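Long-range contacts in glutamate receptor IIB,Glutamate receptor IIB (Drosophila melanogaster, PDB 4WXJ), which binds glutamate through its ligand-binding domain and probably serves as a glutamate-gated ion channel at the postsynaptic membrane: residues R83-N88 against A229-A234; V106-V111 against D235-L240. All coordinates share one frame; numbering follows the deposited sequence.

Overall arrangement
Both contacts lie in the glutamate-binding lobe that contains Arg103 and Thr98, and each uses one of two neighbouring antiparallel strands, 214-230 in contact 1 and 108-123 in contact 2. In contact 1 the end of helix 80-86 meets the end of strand 214-230; in contact 2 the start of strand 108-123 meets the first turn of helix 237-250, which follows strand 214-230. Their centres are about 9 Å apart, and a probable backbone hydrogen bond between Asp108 N and Val230 O, at 2.7 Å, joins them. Each is largely buried and similar in size. Contact 1 is apolar, with Asn88 at its exposed margin, whereas contact 2 adds a loose ion pair at partly exposed Arg237.

Contact 1: R83-N88 against A229-A234; sequences RQLIDN and AVPLNA
Leu85 meets Ala229 and Pro231 in a small, buried apolar contact, where the last turn of helix 80-86 abuts the end of strand 214-230. Here two elements distant in sequence are brought together mainly through one branched side chain. Leu85 points at the strand end, and its two methyls divide the work. CD1 reaches the methyl of Ala229, with Leu85 CD1 and Ala229 CB 3.3 Å apart, tighter than carbon pairs usually come. Leu85 CD2 lies instead against the proline, 3.7 Å from Pro231 CD, and also touches the backbone at Val230 CA. The Leu85 side chain and the proline ring cross at about a right angle. With chi1 at -75°, Leu85 CG is set beside its own backbone N, from where the fork spans both partners. Just beyond the helix end, Asn88 brings its side chain alongside the CB and CG edge of the Pro231 ring, covering the exposed margin.

Beyond the two segments, Leu85 also packs on Val107, and Ala229 touches Phe109 and Leu97, the latter part of the glutamate pocket. The Ala229 side chain is about 10 Å from the bound glutamate.

Arg83 in the helix is bridged to Asp87 just past its end, Arg83 NE to Asp87 OD2 2.7 Å. No hydrogen bond or salt bridge crosses the contact, which therefore depends on the fit of its carbon surfaces.

Contact 2: V106-V111 against D235-L240; sequences VVDFTV and DFRSNL
Arg237 lays its side chain across Asp108 and the following peptide, while Leu240, three residues on in the same first turn of helix 237-250, meets Thr110 near the start of strand 108-123. One helix turn thus presents charged and apolar groups side by side. The contact lies in the lobe of the ligand-binding domain that holds Arg103; Phe109, pointing away from the helix, has its side chain about 7 Å from the bound glutamate.

The ionic part is loose. Asp108 OD2 and Arg237 NE are 3.7 Å apart, and the carboxylate and guanidinium planes are only 7° from parallel. The oxygen lies well out of the guanidinium plane, so no N-H points at it and attraction of charge alone remains. The aliphatic portion comes closer: Arg237 CD sits over the face of the carboxylate, 3.5 Å from Asp108 CG, and the same carbon is 3.7 Å from Phe109 O. A bend at chi3 of 57° turns the guanidinium aside.

The directed bonds of Asp108 are made with other groups. Phe109 N donates to Asp108 OD1 (3.0 Å), on its anti lone pair; OD1 also forms a salt bridge with Arg104, and OD2 takes a weak hydrogen bond from Asn233 N.

The apolar part is a single touch, Thr110 CG2 against Leu240 CB at 3.8 Å. Thr110 OG1 donates to Val111 O, 2.9 Å away, and is also hydrogen-bonded to Ile228 N on strand 214-230. Ser241 OG bonds to both Val111 N and Arg237 O, giving strand and helix a polar link.

Arg237 therefore probably contributes diffuse charge balance and carbon cover, while bonds from Phe109, Arg104 and, weakly, Asn233 probably help to orient the carboxylate.

Contact 1: R83-N88 against A229-A234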
loop_
_atom_site.group_PDB
_atom_site.type_symbol
_atom_site.label_atom_id
_atom_site.label_comp_id
_atom_site.label_asym_id
_atom_site.label_seq_id
_atom_site.Cartn_x
_atom_site.Cartn_y
_atom_site.Cartn_z
ATOM N N ARG A 83 3.917 -5.962 12.834
ATOM C CA ARG A 83 4.448 -6.162 14.182
ATOM C C ARG A 83 3.329 -6.268 15.218
ATOM O O ARG A 83 3.371 -7.132 16.095
ATOM C CB ARG A 83 5.401 -5.024 14.559
ATOM C CG ARG A 83 5.993 -5.133 15.965
ATOM C CD ARG A 83 6.769 -6.430 16.158
ATOM N NE ARG A 83 7.350 -6.537 17.496
ATOM C CZ ARG A 83 8.507 -5.992 17.864
ATOM N NH1 ARG A 83 9.227 -5.286 17.001
ATOM N NH2 ARG A 83 8.945 -6.151 19.105
ATOM N N GLN A 84 2.332 -5.395 15.114
ATOM C CA GLN A 84 1.217 -5.390 16.057
ATOM C C GLN A 84 0.432 -6.698 16.014
ATOM O O GLN A 84 -0.132 -7.125 17.022
ATOM C CB GLN A 84 0.279 -4.218 15.771
ATOM C CG GLN A 84 0.929 -2.859 15.915
ATOM C CD GLN A 84 1.527 -2.647 17.289
ATOM O OE1 GLN A 84 0.847 -2.801 18.303
ATOM N NE2 GLN A 84 2.810 -2.305 17.332
ATOM N N LEU A 85 0.401 -7.330 14.846
ATOM C CA LEU A 85 -0.293 -8.602 14.687
ATOM C C LEU A 85 0.525 -9.750 15.272
ATOM O O LEU A 85 -0.022 -10.650 15.908
ATOM C CB LEU A 85 -0.594 -8.858 13.208
ATOM C CG LEU A 85 -1.748 -8.031 12.640
ATOM C CD1 LEU A 85 -1.650 -7.933 11.134
ATOM C CD2 LEU A 85 -3.079 -8.642 13.043
ATOM N N ILE A 86 1.837 -9.709 15.057
ATOM C CA ILE A 86 2.734 -10.727 15.596
ATOM C C ILE A 86 2.692 -10.723 17.122
ATOM O O ILE A 86 2.678 -11.779 17.754
ATOM C CB ILE A 86 4.185 -10.510 15.115
ATOM C CG1 ILE A 86 4.279 -10.740 13.605
ATOM C CG2 ILE A 86 5.149 -11.458 15.835
ATOM C CD1 ILE A 86 5.580 -10.266 12.984
ATOM N N ASP A 87 2.668 -9.529 17.706
ATOM C CA ASP A 87 2.612 -9.379 19.158
ATOM C C ASP A 87 1.178 -9.456 19.689
ATOM O O ASP A 87 0.935 -9.225 20.874
ATOM C CB ASP A 87 3.251 -8.052 19.577
ATOM C CG ASP A 87 4.712 -7.954 19.176
ATOM O OD1 ASP A 87 5.313 -9.000 18.846
ATOM O OD2 ASP A 87 5.263 -6.832 19.198
ATOM N N ASN A 88 0.235 -9.773 18.805
ATOM C CA ASN A 88 -1.172 -9.928 19.173
ATOM C C ASN A 88 -1.774 -8.697 19.860
ATOM O O ASN A 88 -2.785 -8.801 20.555
ATOM C CB ASN A 88 -1.346 -11.157 20.075
ATOM C CG ASN A 88 -1.083 -12.457 19.342
ATOM O OD1 ASN A 88 0.024 -12.994 19.380
ATOM N ND2 ASN A 88 -2.105 -12.968 18.664
ATOM N N ALA A 229 -4.720 -8.461 7.057
ATOM C CA ALA A 229 -3.777 -9.273 7.813
ATOM C C ALA A 229 -4.374 -9.674 9.159
ATOM O O ALA A 229 -4.987 -8.854 9.844
ATOM C CB ALA A 229 -2.473 -8.520 8.014
ATOM N N VAL A 230 -4.197 -10.941 9.520
ATOM C CA VAL A 230 -4.615 -11.448 10.822
ATOM C C VAL A 230 -3.535 -12.374 11.375
ATOM O O VAL A 230 -2.708 -12.880 10.616
ATOM C CB VAL A 230 -5.958 -12.205 10.741
ATOM C CG1 VAL A 230 -7.059 -11.288 10.226
ATOM C CG2 VAL A 230 -5.831 -13.443 9.852
ATOM N N PRO A 231 -3.536 -12.602 12.699
ATOM C CA PRO A 231 -2.545 -13.514 13.281
ATOM C C PRO A 231 -2.646 -14.912 12.682
ATOM O O PRO A 231 -3.739 -15.327 12.297
ATOM C CB PRO A 231 -2.903 -13.526 14.771
ATOM C CG PRO A 231 -3.663 -12.267 14.995
ATOM C CD PRO A 231 -4.416 -12.021 13.728
ATOM N N LEU A 232 -1.520 -15.613 12.594
ATOM C CA LEU A 232 -1.488 -16.951 12.011
ATOM C C LEU A 232 -2.508 -17.876 12.667
ATOM O O LEU A 232 -2.586 -17.963 13.893
ATOM C CB LEU A 232 -0.084 -17.550 12.129
ATOM C CG LEU A 232 0.926 -17.048 11.095
ATOM C CD1 LEU A 232 2.345 -17.387 11.516
ATOM C CD2 LEU A 232 0.627 -17.630 9.716
ATOM N N ASN A 233 -3.294 -18.549 11.831
ATOM C CA ASN A 233 -4.286 -19.516 12.286
ATOM C C ASN A 233 -5.361 -18.892 13.175
ATOM O O ASN A 233 -5.858 -19.531 14.102
ATOM C CB ASN A 233 -3.595 -20.663 13.027
ATOM C CG ASN A 233 -2.493 -21.300 12.204
ATOM O OD1 ASN A 233 -2.674 -21.582 11.019
ATOM N ND2 ASN A 233 -1.340 -21.520 12.824
ATOM N N ALA A 234 -5.717 -17.645 12.887
ATOM C CA ALA A 234 -6.825 -16.993 13.576
ATOM C C ALA A 234 -8.140 -17.636 13.150
ATOM O O ALA A 234 -8.332 -17.955 11.976
ATOM C CB ALA A 234 -6.837 -15.503 13.284
#

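Contact 2: V106-V111 against D235-L240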
loop_
_atom_site.group_PDB
_atom_site.type_symbol
_atom_site.label_atom_id
_atom_site.label_comp_id
_atom_site.label_asym_id
_atom_site.label_seq_id
_atom_site.Cartn_x
_atom_site.Cartn_y
_atom_site.Cartn_z
ATOM N N VAL A 106 4.882 -14.750 8.652
ATOM C CA VAL A 106 4.742 -14.387 10.063
ATOM C C VAL A 106 3.299 -14.078 10.467
ATOM O O VAL A 106 2.950 -14.176 11.643
ATOM C CB VAL A 106 5.628 -13.172 10.409
ATOM C CG1 VAL A 106 7.099 -13.558 10.336
ATOM C CG2 VAL A 106 5.329 -11.998 9.486
ATOM N N VAL A 107 2.469 -13.696 9.499
ATOM C CA VAL A 107 1.048 -13.473 9.754
ATOM C C VAL A 107 0.211 -14.085 8.639
ATOM O O VAL A 107 0.720 -14.369 7.556
ATOM C CB VAL A 107 0.709 -11.967 9.877
ATOM C CG1 VAL A 107 1.480 -11.339 11.030
ATOM C CG2 VAL A 107 1.000 -11.229 8.574
ATOM N N ASP A 108 -1.074 -14.284 8.910
ATOM C CA ASP A 108 -1.995 -14.818 7.914
ATOM C C ASP A 108 -2.650 -13.678 7.142
ATOM O O ASP A 108 -2.567 -12.518 7.543
ATOM C CB ASP A 108 -3.063 -15.689 8.579
ATOM C CG ASP A 108 -3.320 -16.980 7.826
ATOM O OD1 ASP A 108 -3.394 -16.944 6.579
ATOM O OD2 ASP A 108 -3.442 -18.034 8.482
ATOM N N PHE A 109 -3.296 -14.020 6.032
ATOM C CA PHE A 109 -4.043 -13.050 5.241
ATOM C C PHE A 109 -5.403 -13.606 4.854
ATOM O O PHE A 109 -5.568 -14.814 4.679
ATOM C CB PHE A 109 -3.273 -12.662 3.977
ATOM C CG PHE A 109 -2.282 -11.553 4.181
ATOM C CD1 PHE A 109 -0.965 -11.830 4.508
ATOM C CD2 PHE A 109 -2.668 -10.232 4.037
ATOM C CE1 PHE A 109 -0.052 -10.807 4.693
ATOM C CE2 PHE A 109 -1.759 -9.207 4.219
ATOM C CZ PHE A 109 -0.450 -9.496 4.548
ATOM N N THR A 110 -6.376 -12.716 4.724
ATOM C CA THR A 110 -7.665 -13.082 4.163
ATOM C C THR A 110 -7.507 -13.223 2.659
ATOM O O THR A 110 -6.427 -12.975 2.117
ATOM C CB THR A 110 -8.748 -12.029 4.464
ATOM O OG1 THR A 110 -8.410 -10.794 3.819
ATOM C CG2 THR A 110 -8.877 -11.800 5.961
ATOM N N VAL A 111 -8.576 -13.624 1.985
ATOM C CA VAL A 111 -8.624 -13.498 0.537
ATOM C C VAL A 111 -8.436 -12.022 0.209
ATOM O O VAL A 111 -8.821 -11.163 1.002
ATOM C CB VAL A 111 -9.952 -13.999 -0.058
ATOM C CG1 VAL A 111 -10.087 -15.497 0.120
ATOM C CG2 VAL A 111 -11.134 -13.271 0.574
ATOM N N ASP A 235 -9.046 -17.821 14.105
ATOM C CA ASP A 235 -10.289 -18.542 13.848
ATOM C C ASP A 235 -11.339 -17.682 13.142
ATOM O O ASP A 235 -12.392 -18.184 12.747
ATOM C CB ASP A 235 -10.864 -19.080 15.160
ATOM C CG ASP A 235 -11.285 -17.976 16.112
ATOM O OD1 ASP A 235 -10.661 -16.895 16.087
ATOM O OD2 ASP A 235 -12.242 -18.191 16.885
ATOM N N PHE A 236 -11.049 -16.392 12.987
ATOM C CA PHE A 236 -11.970 -15.468 12.326
ATOM C C PHE A 236 -11.457 -15.059 10.944
ATOM O O PHE A 236 -11.947 -14.097 10.350
ATOM C CB PHE A 236 -12.194 -14.229 13.198
ATOM C CG PHE A 236 -10.929 -13.521 13.585
ATOM C CD1 PHE A 236 -10.406 -12.520 12.784
ATOM C CD2 PHE A 236 -10.266 -13.853 14.754
ATOM C CE1 PHE A 236 -9.243 -11.867 13.141
ATOM C CE2 PHE A 236 -9.103 -13.202 15.115
ATOM C CZ PHE A 236 -8.592 -12.208 14.307
ATOM N N ARG A 237 -10.474 -15.797 10.437
ATOM C CA ARG A 237 -9.923 -15.536 9.112
ATOM C C ARG A 237 -10.948 -15.857 8.028
ATOM O O ARG A 237 -11.235 -15.026 7.166
ATOM C CB ARG A 237 -8.648 -16.353 8.893
ATOM C CG ARG A 237 -8.037 -16.210 7.502
ATOM C CD ARG A 237 -6.779 -17.051 7.370
ATOM N NE ARG A 237 -7.040 -18.460 7.659
ATOM C CZ ARG A 237 -7.402 -19.369 6.756
ATOM N NH1 ARG A 237 -7.538 -19.042 5.477
ATOM N NH2 ARG A 237 -7.613 -20.622 7.133
ATOM N N SER A 238 -11.490 -17.071 8.081
ATOM C CA SER A 238 -12.479 -17.521 7.107
ATOM C C SER A 238 -13.727 -16.652 7.158
ATOM O O SER A 238 -14.318 -16.335 6.127
ATOM C CB SER A 238 -12.852 -18.982 7.359
ATOM O OG SER A 238 -11.730 -19.832 7.195
ATOM N N ASN A 239 -14.125 -16.275 8.367
ATOM C CA ASN A 239 -15.285 -15.416 8.552
ATOM C C ASN A 239 -15.093 -14.078 7.838
ATOM O O ASN A 239 -16.016 -13.565 7.207
ATOM C CB ASN A 239 -15.548 -15.203 10.044
ATOM C CG ASN A 239 -16.685 -14.236 10.309
ATOM O OD1 ASN A 239 -16.599 -13.396 11.203
ATOM N ND2 ASN A 239 -17.757 -14.347 9.530
ATOM N N LEU A 240 -13.887 -13.527 7.923
ATOM C CA LEU A 240 -13.571 -12.282 7.229
ATOM C C LEU A 240 -13.519 -12.486 5.714
ATOM O O LEU A 240 -13.983 -11.639 4.949
ATOM C CB LEU A 240 -12.239 -11.715 7.723
ATOM C CG LEU A 240 -12.246 -11.009 9.083
ATOM C CD1 LEU A 240 -10.825 -10.710 9.534
ATOM C CD2 LEU A 240 -13.058 -9.723 9.028
#